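Local atomic coordinates of beta-lactamase inhibitory protein BLIP-I (Streptomyces exfoliatus, PDB entry 3GMV), a protein that probably binds and inhibits beta-lactamases. Residues Y8-F13 / W21-G26; S39-T44 / A50-F55; P77-S82 / A98-D103; N85-G90 / A94-A99. All blocks are in the same frame, centred on the assembly; numbering follows the deposited sequence.

From the N terminus, contact 1 comes first: it closes a seven-residue connection and brings the end of helix 5-10 against the end of helix 17-24. Contact 2 follows in series, closing a hairpin between strands 40-43 and 52-57, and the two touch where I11 and Y8 of contact 1 meet the F55 ring. Contact 3 closes a longer loop on the opposite side of the chain's centre, and contact 4 is nested inside it; both end on helix 93-99 and share A98 and A99. The V100 and T87 side chains join this second pair. Contacts 1 and 3 lie about 31 Å apart, centre to centre.

Contact 1 (Y8-F13 / W21-G26); sequences YEQIQF and WEIGGG
Two successive short helices meet by their C-terminal ends, where I11, just past helix 5-10, lies against I23 near the end of helix 17-24. The closest touch is I11 CG1 on I23 CG2, 3.6 Å apart, and the two isoleucines pass each other running opposite ways. I23 CG2 stands anti to the backbone N, where it touches both I11 CG1 and Q10. On the outer side the Q10 chain crosses over the same methyl, its OE1 3.8 Å from I23 CG2. I11 CD1 reaches 4.2 Å from G24 N, a looser touch on the bare backbone of a glycine.

Helix 17-24 ends in a Schellman motif: G25 has positive phi, and G26 N returns to W21 O at 2.8 Å. The turn lays G26 CA on one face of the W21 ring, toward its rim. Inward, I11 and Y8 rest on F55 of the sheet, and K66 NZ bonds to the carbonyl oxygens of both. Apolar packing between helix ends of this kind belongs to the helical layer of a two-layer alpha/beta sandwich.

Contact 2 (S39-T44 / A50-F55); sequences SILCFT and APYGGF
L41 fills the hollow over G54: its CD1 sits 4.0 Å from G54 CA and 3.4 Å from G53 O, and also meets Y52 CD1 at 3.4 Å, obliquely to the ring. The leucine reaches this place with CG anti to the backbone N (chi1 -176°). Beyond it the F43 ring lies alongside Y52, pointing the same way, with CD1 3.5 Å from Y52 CB and the A50 methyl bulging against the same ring atom. The two ring planes are inclined at 56°.

The other face carries I40, C42 and F55. The F55 ring leans over G53, which has no side chain on that face, and meets C42 SG at its edge, 4.2 Å from CE2. C42 is joined by its disulfide to C30, and I40 and F55 both pack on V20 of helix 17-24. At the turn end T44 OG1 presses on the P51 ring, 3.3 Å from CD.

Paired backbone bonds join I40 to F55 and C42 to G53, and T44 N adds a bond to P51 O at 2.8 Å. Strands running nearly opposite ways (170° between short-segment N-to-C directions) form an antiparallel beta hairpin, here next to the sheet edge.

Contact 3 (P77-S82 / A98-D103); sequences PSVKLS and AAVPKD
This is a light, mostly apolar contact in which V79 and S78, in the lead-in to helix 81-84, lie against V100 and P101, just after helix 93-99. The two segments bury 160 Å² between them, both sides summed. At the inner end V79 CG2 faces V100 CG1 at 4.2 Å, a loose methyl-to-methyl touch between chains that cross at a slant. In each valine the touching methyl is the one anti to the backbone N; for V100 this follows from chi1 173°. Both residues are buried: V79 also packs on L155 near the C terminus, and V100 on T87.

Further out, S78 points its CB toward the other segment and OG ends 3.7 Å from P101 CG, at that corner of the ring. That hydroxyl is hydrogen-bonded to T76 O, so it meets P101 as a neighbour by shape alone. S104, one residue past the second segment, adds a polar link through OG, which pairs with S78 N. At the far end the chains approach by their backbones, P77 N lying 4.4 Å from D103 O, and a backbone bond between D103 and T76 ties them there.

K80 takes the N-cap position of helix 81-84, its backbone N bonded to H83 ND1. The chemistry implies that van der Waals packing joins the two segments directly, while the hydrogen bonds that probably set their spacing involve flanking T76 and S104.

Contact 4 (N85-G90 / A94-A99); sequences NRTALG and AQLWAA
T87 CG2 and L96 CD1 meet at 3.6 Å, the closest touch between the loop that follows helix 81-84 and the flank of helix 93-99. The two side chains approach at a slant, and L96 reaches the loop because its CG stands anti to the backbone N (chi1 175°), which carries CD1 outward from the helix. One turn further on, the A99 methyl points toward the loop and rests 3.7 Å from R86 O. It also lies 4.2 Å from T87 CG2, so the threonine methyl has L96 and A99 as its two apolar neighbours across the contact.

Beside A99 a water spans the segments. R86 NH2 donates to it at 3.0 Å, the water lying in the plane of the guanidinium at its edge, and the water donates in turn to A99 O at 2.8 Å. The carbonyl belongs to the last residue of the helix.

In the fold this is a loop doubling back onto the helix it leads into, and the pair sits over the antiparallel sheet: T87 and L96 both pack on F140 of strand 137-143, and L96 on L142 as well. T87 OG1 bonds to Y84 O and R150 NE, consistent with a rotamer that leaves CG2 facing L96. R86 NH1 bonds to S82 OG, which probably steadies the guanidinium. L96 CD2 lies on one face of the W97 ring, toward its rim.

Contact 1 (Y8-F13 / W21-G26)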
loop_
_atom_site.group_PDB
_atom_site.type_symbol
_atom_site.label_atom_id
_atom_site.label_comp_id
_atom_site.label_asym_id
_atom_site.label_seq_id
_atom_site.Cartn_x
_atom_site.Cartn_y
_atom_site.Cartn_z
ATOM N N TYR A 8 3.379 -4.521 -10.044
ATOM C CA TYR A 8 2.370 -4.212 -9.016
ATOM C C TYR A 8 1.134 -3.551 -9.626
ATOM O O TYR A 8 0.013 -3.936 -9.322
ATOM C CB TYR A 8 2.983 -3.291 -7.944
ATOM C CG TYR A 8 2.111 -2.975 -6.719
ATOM C CD1 TYR A 8 1.966 -3.888 -5.687
ATOM C CD2 TYR A 8 1.486 -1.732 -6.593
ATOM C CE1 TYR A 8 1.168 -3.578 -4.536
ATOM C CE2 TYR A 8 0.734 -1.406 -5.455
ATOM C CZ TYR A 8 0.579 -2.335 -4.450
ATOM O OH TYR A 8 -0.175 -2.031 -3.316
ATOM N N GLU A 9 1.338 -2.548 -10.470
ATOM C CA GLU A 9 0.223 -1.849 -11.120
ATOM C C GLU A 9 -0.543 -2.710 -12.135
ATOM O O GLU A 9 -1.738 -2.506 -12.324
ATOM C CB GLU A 9 0.721 -0.534 -11.753
ATOM C CG GLU A 9 1.379 0.394 -10.698
ATOM C CD GLU A 9 2.329 1.437 -11.311
ATOM O OE1 GLU A 9 2.369 1.577 -12.557
ATOM O OE2 GLU A 9 3.043 2.101 -10.539
ATOM N N GLN A 10 0.140 -3.640 -12.794
ATOM C CA GLN A 10 -0.491 -4.524 -13.767
ATOM C C GLN A 10 -1.416 -5.517 -13.046
ATOM O O GLN A 10 -2.343 -6.053 -13.662
ATOM C CB GLN A 10 0.584 -5.300 -14.533
ATOM C CG GLN A 10 1.309 -4.413 -15.530
ATOM C CD GLN A 10 2.641 -4.953 -15.937
ATOM O OE1 GLN A 10 2.871 -6.155 -15.910
ATOM N NE2 GLN A 10 3.542 -4.052 -16.331
ATOM N N ILE A 11 -1.113 -5.784 -11.772
ATOM C CA ILE A 11 -1.884 -6.736 -10.948
ATOM C C ILE A 11 -3.157 -6.028 -10.489
ATOM O O ILE A 11 -3.085 -4.898 -9.999
ATOM C CB ILE A 11 -1.039 -7.242 -9.763
ATOM C CG1 ILE A 11 -0.003 -8.229 -10.322
ATOM C CG2 ILE A 11 -1.903 -7.971 -8.723
ATOM C CD1 ILE A 11 1.226 -8.470 -9.408
ATOM N N GLN A 12 -4.308 -6.685 -10.681
ATOM C CA GLN A 12 -5.600 -6.052 -10.503
ATOM C C GLN A 12 -6.563 -6.894 -9.682
ATOM O O GLN A 12 -6.530 -8.136 -9.728
ATOM C CB GLN A 12 -6.223 -5.789 -11.887
ATOM C CG GLN A 12 -5.521 -4.610 -12.602
ATOM C CD GLN A 12 -5.871 -4.495 -14.036
ATOM O OE1 GLN A 12 -5.017 -4.743 -14.916
ATOM N NE2 GLN A 12 -7.103 -4.113 -14.316
ATOM N N PHE A 13 -7.457 -6.227 -8.966
ATOM C CA PHE A 13 -8.396 -6.987 -8.133
ATOM C C PHE A 13 -9.243 -7.936 -8.977
ATOM O O PHE A 13 -9.664 -7.603 -10.114
ATOM C CB PHE A 13 -9.267 -6.037 -7.307
ATOM C CG PHE A 13 -8.441 -5.201 -6.356
ATOM C CD1 PHE A 13 -7.832 -5.788 -5.240
ATOM C CD2 PHE A 13 -8.205 -3.865 -6.634
ATOM C CE1 PHE A 13 -7.025 -5.033 -4.401
ATOM C CE2 PHE A 13 -7.390 -3.106 -5.788
ATOM C CZ PHE A 13 -6.810 -3.691 -4.682
ATOM N N TRP A 21 0.724 -14.538 -9.790
ATOM C CA TRP A 21 2.038 -15.198 -9.726
ATOM C C TRP A 21 2.824 -14.964 -11.036
ATOM O O TRP A 21 4.025 -14.646 -10.994
ATOM C CB TRP A 21 1.824 -16.699 -9.473
ATOM C CG TRP A 21 3.081 -17.525 -9.249
ATOM C CD1 TRP A 21 3.695 -18.316 -10.153
ATOM C CD2 TRP A 21 3.791 -17.676 -8.020
ATOM N NE1 TRP A 21 4.769 -18.952 -9.577
ATOM C CE2 TRP A 21 4.849 -18.570 -8.262
ATOM C CE3 TRP A 21 3.634 -17.135 -6.733
ATOM C CZ2 TRP A 21 5.765 -18.928 -7.274
ATOM C CZ3 TRP A 21 4.518 -17.482 -5.763
ATOM C CH2 TRP A 21 5.597 -18.373 -6.034
ATOM N N GLU A 22 2.149 -15.090 -12.177
ATOM C CA GLU A 22 2.795 -14.913 -13.473
ATOM C C GLU A 22 3.274 -13.462 -13.627
ATOM O O GLU A 22 4.433 -13.205 -13.986
ATOM C CB GLU A 22 1.852 -15.323 -14.619
ATOM C CG GLU A 22 2.365 -14.883 -16.021
ATOM C CD GLU A 22 3.525 -15.713 -16.535
ATOM O OE1 GLU A 22 3.739 -16.829 -16.036
ATOM O OE2 GLU A 22 4.226 -15.268 -17.475
ATOM N N ILE A 23 2.396 -12.514 -13.356
ATOM C CA ILE A 23 2.753 -11.102 -13.528
ATOM C C ILE A 23 3.876 -10.708 -12.560
ATOM O O ILE A 23 4.812 -10.000 -12.926
ATOM C CB ILE A 23 1.535 -10.177 -13.339
ATOM C CG1 ILE A 23 0.570 -10.349 -14.533
ATOM C CG2 ILE A 23 2.007 -8.740 -13.265
ATOM C CD1 ILE A 23 -0.828 -9.785 -14.229
ATOM N N GLY A 24 3.783 -11.165 -11.314
ATOM C CA GLY A 24 4.784 -10.831 -10.321
ATOM C C GLY A 24 6.184 -11.322 -10.644
ATOM O O GLY A 24 7.145 -10.789 -10.117
ATOM N N GLY A 25 6.305 -12.356 -11.471
ATOM C CA GLY A 25 7.639 -12.886 -11.775
ATOM C C GLY A 25 7.875 -14.326 -11.377
ATOM O O GLY A 25 8.980 -14.820 -11.532
ATOM N N GLY A 26 6.836 -15.000 -10.882
ATOM C CA GLY A 26 6.894 -16.437 -10.598
ATOM C C GLY A 26 7.921 -16.779 -9.542
ATOM O O GLY A 26 8.233 -15.959 -8.700
#

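Contact 2 (S39-T44 / A50-F55)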
loop_
_atom_site.group_PDB
_atom_site.type_symbol
_atom_site.label_atom_id
_atom_site.label_comp_id
_atom_site.label_asym_id
_atom_site.label_seq_id
_atom_site.Cartn_x
_atom_site.Cartn_y
_atom_site.Cartn_z
ATOM N N SER A 39 -1.091 -16.646 0.520
ATOM C CA SER A 39 -0.839 -15.394 -0.194
ATOM C C SER A 39 0.416 -15.448 -1.072
ATOM O O SER A 39 1.058 -16.491 -1.187
ATOM C CB SER A 39 -0.773 -14.248 0.811
ATOM O OG SER A 39 -2.061 -14.104 1.457
ATOM N N ILE A 40 0.745 -14.336 -1.729
ATOM C CA ILE A 40 1.987 -14.274 -2.501
ATOM C C ILE A 40 2.729 -13.070 -2.025
ATOM O O ILE A 40 2.109 -12.027 -1.813
ATOM C CB ILE A 40 1.663 -14.072 -4.025
ATOM C CG1 ILE A 40 0.974 -15.329 -4.588
ATOM C CG2 ILE A 40 2.939 -13.779 -4.804
ATOM C CD1 ILE A 40 0.398 -15.168 -6.012
ATOM N N LEU A 41 4.058 -13.156 -1.945
ATOM C CA LEU A 41 4.871 -11.991 -1.602
ATOM C C LEU A 41 6.015 -11.954 -2.610
ATOM O O LEU A 41 6.644 -12.991 -2.867
ATOM C CB LEU A 41 5.460 -12.187 -0.201
ATOM C CG LEU A 41 6.290 -11.077 0.441
ATOM C CD1 LEU A 41 5.436 -9.848 0.600
ATOM C CD2 LEU A 41 6.789 -11.557 1.820
ATOM N N CYS A 42 6.260 -10.784 -3.193
ATOM C CA CYS A 42 7.330 -10.617 -4.194
ATOM C C CYS A 42 8.198 -9.433 -3.759
ATOM O O CYS A 42 7.680 -8.373 -3.432
ATOM C CB CYS A 42 6.750 -10.335 -5.589
ATOM S SG CYS A 42 5.429 -11.488 -6.158
ATOM N N PHE A 43 9.516 -9.624 -3.770
ATOM C CA PHE A 43 10.481 -8.575 -3.395
ATOM C C PHE A 43 11.177 -8.055 -4.645
ATOM O O PHE A 43 11.462 -8.821 -5.543
ATOM C CB PHE A 43 11.523 -9.133 -2.417
ATOM C CG PHE A 43 11.020 -9.307 -1.005
ATOM C CD1 PHE A 43 11.012 -8.246 -0.115
ATOM C CD2 PHE A 43 10.564 -10.552 -0.561
ATOM C CE1 PHE A 43 10.558 -8.403 1.192
ATOM C CE2 PHE A 43 10.107 -10.717 0.744
ATOM C CZ PHE A 43 10.102 -9.639 1.621
ATOM N N THR A 44 11.458 -6.753 -4.720
ATOM C CA THR A 44 12.125 -6.217 -5.889
ATOM C C THR A 44 13.655 -6.333 -5.734
ATOM O O THR A 44 14.365 -6.227 -6.713
ATOM C CB THR A 44 11.809 -4.722 -6.126
ATOM O OG1 THR A 44 12.335 -3.955 -5.031
ATOM C CG2 THR A 44 10.282 -4.512 -6.234
ATOM N N ALA A 50 13.926 -4.668 1.744
ATOM C CA ALA A 50 13.703 -4.606 0.291
ATOM C C ALA A 50 12.263 -4.197 0.026
ATOM O O ALA A 50 11.385 -4.560 0.808
ATOM C CB ALA A 50 13.930 -5.968 -0.344
ATOM N N PRO A 51 12.017 -3.490 -1.087
ATOM C CA PRO A 51 10.631 -3.176 -1.424
ATOM C C PRO A 51 9.897 -4.451 -1.858
ATOM O O PRO A 51 10.498 -5.377 -2.418
ATOM C CB PRO A 51 10.758 -2.203 -2.596
ATOM C CG PRO A 51 12.205 -1.659 -2.509
ATOM C CD PRO A 51 12.979 -2.841 -1.988
ATOM N N TYR A 52 8.602 -4.516 -1.594
ATOM C CA TYR A 52 7.893 -5.745 -1.892
ATOM C C TYR A 52 6.429 -5.418 -2.189
ATOM O O TYR A 52 5.947 -4.314 -1.879
ATOM C CB TYR A 52 7.973 -6.719 -0.706
ATOM C CG TYR A 52 7.280 -6.213 0.556
ATOM C CD1 TYR A 52 5.924 -6.464 0.777
ATOM C CD2 TYR A 52 7.971 -5.454 1.498
ATOM C CE1 TYR A 52 5.275 -5.985 1.926
ATOM C CE2 TYR A 52 7.345 -4.994 2.656
ATOM C CZ TYR A 52 5.987 -5.260 2.858
ATOM O OH TYR A 52 5.348 -4.786 3.996
ATOM N N GLY A 53 5.751 -6.380 -2.805
ATOM C CA GLY A 53 4.286 -6.351 -2.905
ATOM C C GLY A 53 3.747 -7.640 -2.286
ATOM O O GLY A 53 4.350 -8.721 -2.432
ATOM N N GLY A 54 2.608 -7.548 -1.599
ATOM C CA GLY A 54 1.943 -8.737 -1.041
ATOM C C GLY A 54 0.525 -8.793 -1.593
ATOM O O GLY A 54 -0.137 -7.747 -1.733
ATOM N N PHE A 55 0.053 -9.992 -1.924
ATOM C CA PHE A 55 -1.230 -10.153 -2.588
ATOM C C PHE A 55 -2.002 -11.251 -1.876
ATOM O O PHE A 55 -1.472 -12.347 -1.677
ATOM C CB PHE A 55 -0.956 -10.560 -4.051
ATOM C CG PHE A 55 -0.052 -9.607 -4.722
ATOM C CD1 PHE A 55 -0.521 -8.341 -5.072
ATOM C CD2 PHE A 55 1.296 -9.895 -4.868
ATOM C CE1 PHE A 55 0.336 -7.401 -5.657
ATOM C CE2 PHE A 55 2.167 -8.972 -5.468
ATOM C CZ PHE A 55 1.705 -7.714 -5.858
#

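Contact 3 (P77-S82 / A98-D103)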
loop_
_atom_site.group_PDB
_atom_site.type_symbol
_atom_site.label_atom_id
_atom_site.label_comp_id
_atom_site.label_asym_id
_atom_site.label_seq_id
_atom_site.Cartn_x
_atom_site.Cartn_y
_atom_site.Cartn_z
ATOM N N PRO A 77 8.602 14.773 -0.251
ATOM C CA PRO A 77 8.491 14.477 1.179
ATOM C C PRO A 77 8.525 15.784 1.982
ATOM O O PRO A 77 9.525 16.509 1.964
ATOM C CB PRO A 77 9.756 13.671 1.489
ATOM C CG PRO A 77 10.356 13.292 0.146
ATOM C CD PRO A 77 9.826 14.228 -0.866
ATOM N N SER A 78 7.460 16.081 2.698
ATOM C CA SER A 78 7.332 17.392 3.286
ATOM C C SER A 78 6.285 17.472 4.370
ATOM O O SER A 78 5.996 18.567 4.899
ATOM C CB SER A 78 6.979 18.388 2.197
ATOM O OG SER A 78 5.762 18.058 1.575
ATOM N N VAL A 79 5.678 16.338 4.720
ATOM C CA VAL A 79 4.609 16.416 5.720
ATOM C C VAL A 79 5.160 16.841 7.088
ATOM O O VAL A 79 6.285 16.450 7.474
ATOM C CB VAL A 79 3.814 15.078 5.800
ATOM C CG1 VAL A 79 4.754 13.905 6.276
ATOM C CG2 VAL A 79 2.586 15.211 6.710
ATOM N N LYS A 80 4.383 17.677 7.788
ATOM C CA LYS A 80 4.744 18.251 9.076
ATOM C C LYS A 80 3.737 17.834 10.134
ATOM O O LYS A 80 2.594 17.501 9.813
ATOM C CB LYS A 80 4.694 19.795 8.984
ATOM C CG LYS A 80 5.672 20.411 7.999
ATOM C CD LYS A 80 7.146 20.041 8.290
ATOM C CE LYS A 80 8.048 20.541 7.142
ATOM N NZ LYS A 80 9.411 19.942 7.324
ATOM N N LEU A 81 4.147 17.879 11.403
ATOM C CA LEU A 81 3.211 17.636 12.495
ATOM C C LEU A 81 2.046 18.609 12.432
ATOM O O LEU A 81 0.919 18.254 12.729
ATOM C CB LEU A 81 3.927 17.701 13.856
ATOM C CG LEU A 81 3.092 17.286 15.056
ATOM C CD1 LEU A 81 2.494 15.877 14.866
ATOM C CD2 LEU A 81 4.010 17.366 16.269
ATOM N N SER A 82 2.298 19.841 11.992
ATOM C CA SER A 82 1.209 20.817 11.847
ATOM C C SER A 82 0.096 20.271 10.924
ATOM O O SER A 82 -1.110 20.388 11.218
ATOM C CB SER A 82 1.789 22.104 11.246
ATOM O OG SER A 82 0.803 23.135 11.162
ATOM N N ALA A 98 -6.674 18.474 1.536
ATOM C CA ALA A 98 -6.613 19.917 1.769
ATOM C C ALA A 98 -5.747 20.218 2.979
ATOM O O ALA A 98 -5.179 21.311 3.071
ATOM C CB ALA A 98 -8.046 20.515 1.965
ATOM N N ALA A 99 -5.638 19.253 3.904
ATOM C CA ALA A 99 -4.781 19.419 5.117
ATOM C C ALA A 99 -3.345 18.953 4.925
ATOM O O ALA A 99 -2.415 19.534 5.486
ATOM C CB ALA A 99 -5.392 18.672 6.300
ATOM N N VAL A 100 -3.153 17.911 4.118
ATOM C CA VAL A 100 -1.857 17.255 3.993
ATOM C C VAL A 100 -1.453 17.314 2.536
ATOM O O VAL A 100 -2.289 17.059 1.665
ATOM C CB VAL A 100 -1.969 15.735 4.395
ATOM C CG1 VAL A 100 -0.669 14.984 4.113
ATOM C CG2 VAL A 100 -2.335 15.579 5.881
ATOM N N PRO A 101 -0.183 17.612 2.246
ATOM C CA PRO A 101 0.170 17.649 0.791
ATOM C C PRO A 101 0.304 16.224 0.197
ATOM O O PRO A 101 1.213 15.448 0.585
ATOM C CB PRO A 101 1.504 18.410 0.764
ATOM C CG PRO A 101 2.091 18.234 2.154
ATOM C CD PRO A 101 0.911 18.073 3.112
ATOM N N LYS A 102 -0.609 15.875 -0.715
ATOM C CA LYS A 102 -0.619 14.534 -1.265
ATOM C C LYS A 102 0.692 14.167 -1.956
ATOM O O LYS A 102 1.057 12.982 -2.023
ATOM C CB LYS A 102 -1.816 14.329 -2.214
ATOM C CG LYS A 102 -2.114 12.861 -2.439
ATOM C CD LYS A 102 -3.405 12.662 -3.231
ATOM C CE LYS A 102 -3.331 11.427 -4.112
ATOM N NZ LYS A 102 -3.613 10.217 -3.361
ATOM N N ASP A 103 1.424 15.159 -2.466
ATOM C CA ASP A 103 2.718 14.848 -3.090
ATOM C C ASP A 103 3.723 14.355 -2.050
ATOM O O ASP A 103 4.811 13.899 -2.403
ATOM C CB ASP A 103 3.318 16.070 -3.818
ATOM C CG ASP A 103 2.667 16.351 -5.162
ATOM O OD1 ASP A 103 1.927 15.496 -5.683
ATOM O OD2 ASP A 103 2.908 17.457 -5.694
#

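Contact 4 (N85-G90 / A94-A99)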
loop_
_atom_site.group_PDB
_atom_site.type_symbol
_atom_site.label_atom_id
_atom_site.label_comp_id
_atom_site.label_asym_id
_atom_site.label_seq_id
_atom_site.Cartn_x
_atom_site.Cartn_y
_atom_site.Cartn_z
ATOM N N ASN A 85 -1.800 17.387 12.638
ATOM C CA ASN A 85 -2.692 17.887 13.694
ATOM C C ASN A 85 -3.994 18.480 13.182
ATOM O O ASN A 85 -4.915 18.731 13.977
ATOM C CB ASN A 85 -1.977 18.921 14.556
ATOM C CG ASN A 85 -0.997 18.289 15.503
ATOM O OD1 ASN A 85 -1.075 17.089 15.771
ATOM N ND2 ASN A 85 -0.060 19.094 16.036
ATOM N N ARG A 86 -4.094 18.646 11.865
ATOM C CA ARG A 86 -5.338 19.099 11.272
ATOM C C ARG A 86 -6.050 17.988 10.506
ATOM O O ARG A 86 -6.903 18.245 9.634
ATOM C CB ARG A 86 -5.122 20.366 10.423
ATOM C CG ARG A 86 -4.751 21.575 11.288
ATOM C CD ARG A 86 -4.620 22.881 10.418
ATOM N NE ARG A 86 -3.449 22.794 9.539
ATOM C CZ ARG A 86 -2.198 23.094 9.887
ATOM N NH1 ARG A 86 -1.932 23.521 11.119
ATOM N NH2 ARG A 86 -1.197 22.972 9.003
ATOM N N THR A 87 -5.744 16.746 10.876
ATOM C CA THR A 87 -6.508 15.614 10.399
ATOM C C THR A 87 -7.249 15.018 11.583
ATOM O O THR A 87 -6.860 15.210 12.766
ATOM C CB THR A 87 -5.631 14.531 9.728
ATOM O OG1 THR A 87 -4.677 14.022 10.684
ATOM C CG2 THR A 87 -4.846 15.140 8.549
ATOM N N ALA A 88 -8.308 14.283 11.277
ATOM C CA ALA A 88 -9.124 13.641 12.312
ATOM C C ALA A 88 -9.919 12.523 11.653
ATOM O O ALA A 88 -10.355 12.674 10.517
ATOM C CB ALA A 88 -10.106 14.672 12.944
ATOM N N LEU A 89 -10.141 11.418 12.381
ATOM C CA LEU A 89 -10.992 10.340 11.857
ATOM C C LEU A 89 -12.345 10.908 11.432
ATOM O O LEU A 89 -12.887 11.791 12.119
ATOM C CB LEU A 89 -11.185 9.229 12.904
ATOM C CG LEU A 89 -9.872 8.546 13.291
ATOM C CD1 LEU A 89 -10.137 7.321 14.178
ATOM C CD2 LEU A 89 -9.079 8.140 12.070
ATOM N N GLY A 90 -12.866 10.445 10.299
ATOM C CA GLY A 90 -14.188 10.836 9.822
ATOM C C GLY A 90 -14.136 11.933 8.776
ATOM O O GLY A 90 -15.145 12.205 8.112
ATOM N N ALA A 94 -11.301 14.535 0.499
ATOM C CA ALA A 94 -11.095 15.935 0.079
ATOM C C ALA A 94 -10.488 16.765 1.219
ATOM O O ALA A 94 -9.516 17.486 1.008
ATOM C CB ALA A 94 -12.426 16.589 -0.416
ATOM N N GLN A 95 -11.053 16.649 2.409
ATOM C CA GLN A 95 -10.515 17.332 3.573
ATOM C C GLN A 95 -9.070 16.887 3.878
ATOM O O GLN A 95 -8.222 17.719 4.185
ATOM C CB GLN A 95 -11.436 17.151 4.785
ATOM C CG GLN A 95 -12.836 17.837 4.539
ATOM C CD GLN A 95 -13.863 17.471 5.566
ATOM O OE1 GLN A 95 -13.967 16.316 6.006
ATOM N NE2 GLN A 95 -14.688 18.456 5.930
ATOM N N LEU A 96 -8.809 15.583 3.805
ATOM C CA LEU A 96 -7.468 15.076 4.068
ATOM C C LEU A 96 -6.434 15.737 3.137
ATOM O O LEU A 96 -5.434 16.226 3.600
ATOM C CB LEU A 96 -7.433 13.550 3.920
ATOM C CG LEU A 96 -6.043 12.946 4.067
ATOM C CD1 LEU A 96 -5.458 13.199 5.520
ATOM C CD2 LEU A 96 -6.027 11.462 3.721
ATOM N N TRP A 97 -6.679 15.754 1.829
ATOM C CA TRP A 97 -5.692 16.294 0.921
ATOM C C TRP A 97 -5.692 17.841 0.898
ATOM O O TRP A 97 -4.805 18.437 0.323
ATOM C CB TRP A 97 -5.821 15.672 -0.473
ATOM C CG TRP A 97 -5.679 14.157 -0.475
ATOM C CD1 TRP A 97 -6.517 13.253 -1.064
ATOM C CD2 TRP A 97 -4.656 13.390 0.176
ATOM N NE1 TRP A 97 -6.077 11.969 -0.821
ATOM C CE2 TRP A 97 -4.931 12.032 -0.069
ATOM C CE3 TRP A 97 -3.524 13.726 0.924
ATOM C CZ2 TRP A 97 -4.133 11.015 0.417
ATOM C CZ3 TRP A 97 -2.725 12.700 1.420
ATOM C CH2 TRP A 97 -3.027 11.371 1.167
ATOM N N ALA A 98 -6.674 18.474 1.536
ATOM C CA ALA A 98 -6.613 19.917 1.769
ATOM C C ALA A 98 -5.747 20.218 2.979
ATOM O O ALA A 98 -5.179 21.311 3.071
ATOM C CB ALA A 98 -8.046 20.515 1.965
ATOM N N ALA A 99 -5.638 19.253 3.904
ATOM C CA ALA A 99 -4.781 19.419 5.117
ATOM C C ALA A 99 -3.345 18.953 4.925
ATOM O O ALA A 99 -2.415 19.534 5.486
ATOM C CB ALA A 99 -5.392 18.672 6.300
HETATM O O HOH W 1 -2.606 22.093 6.549
#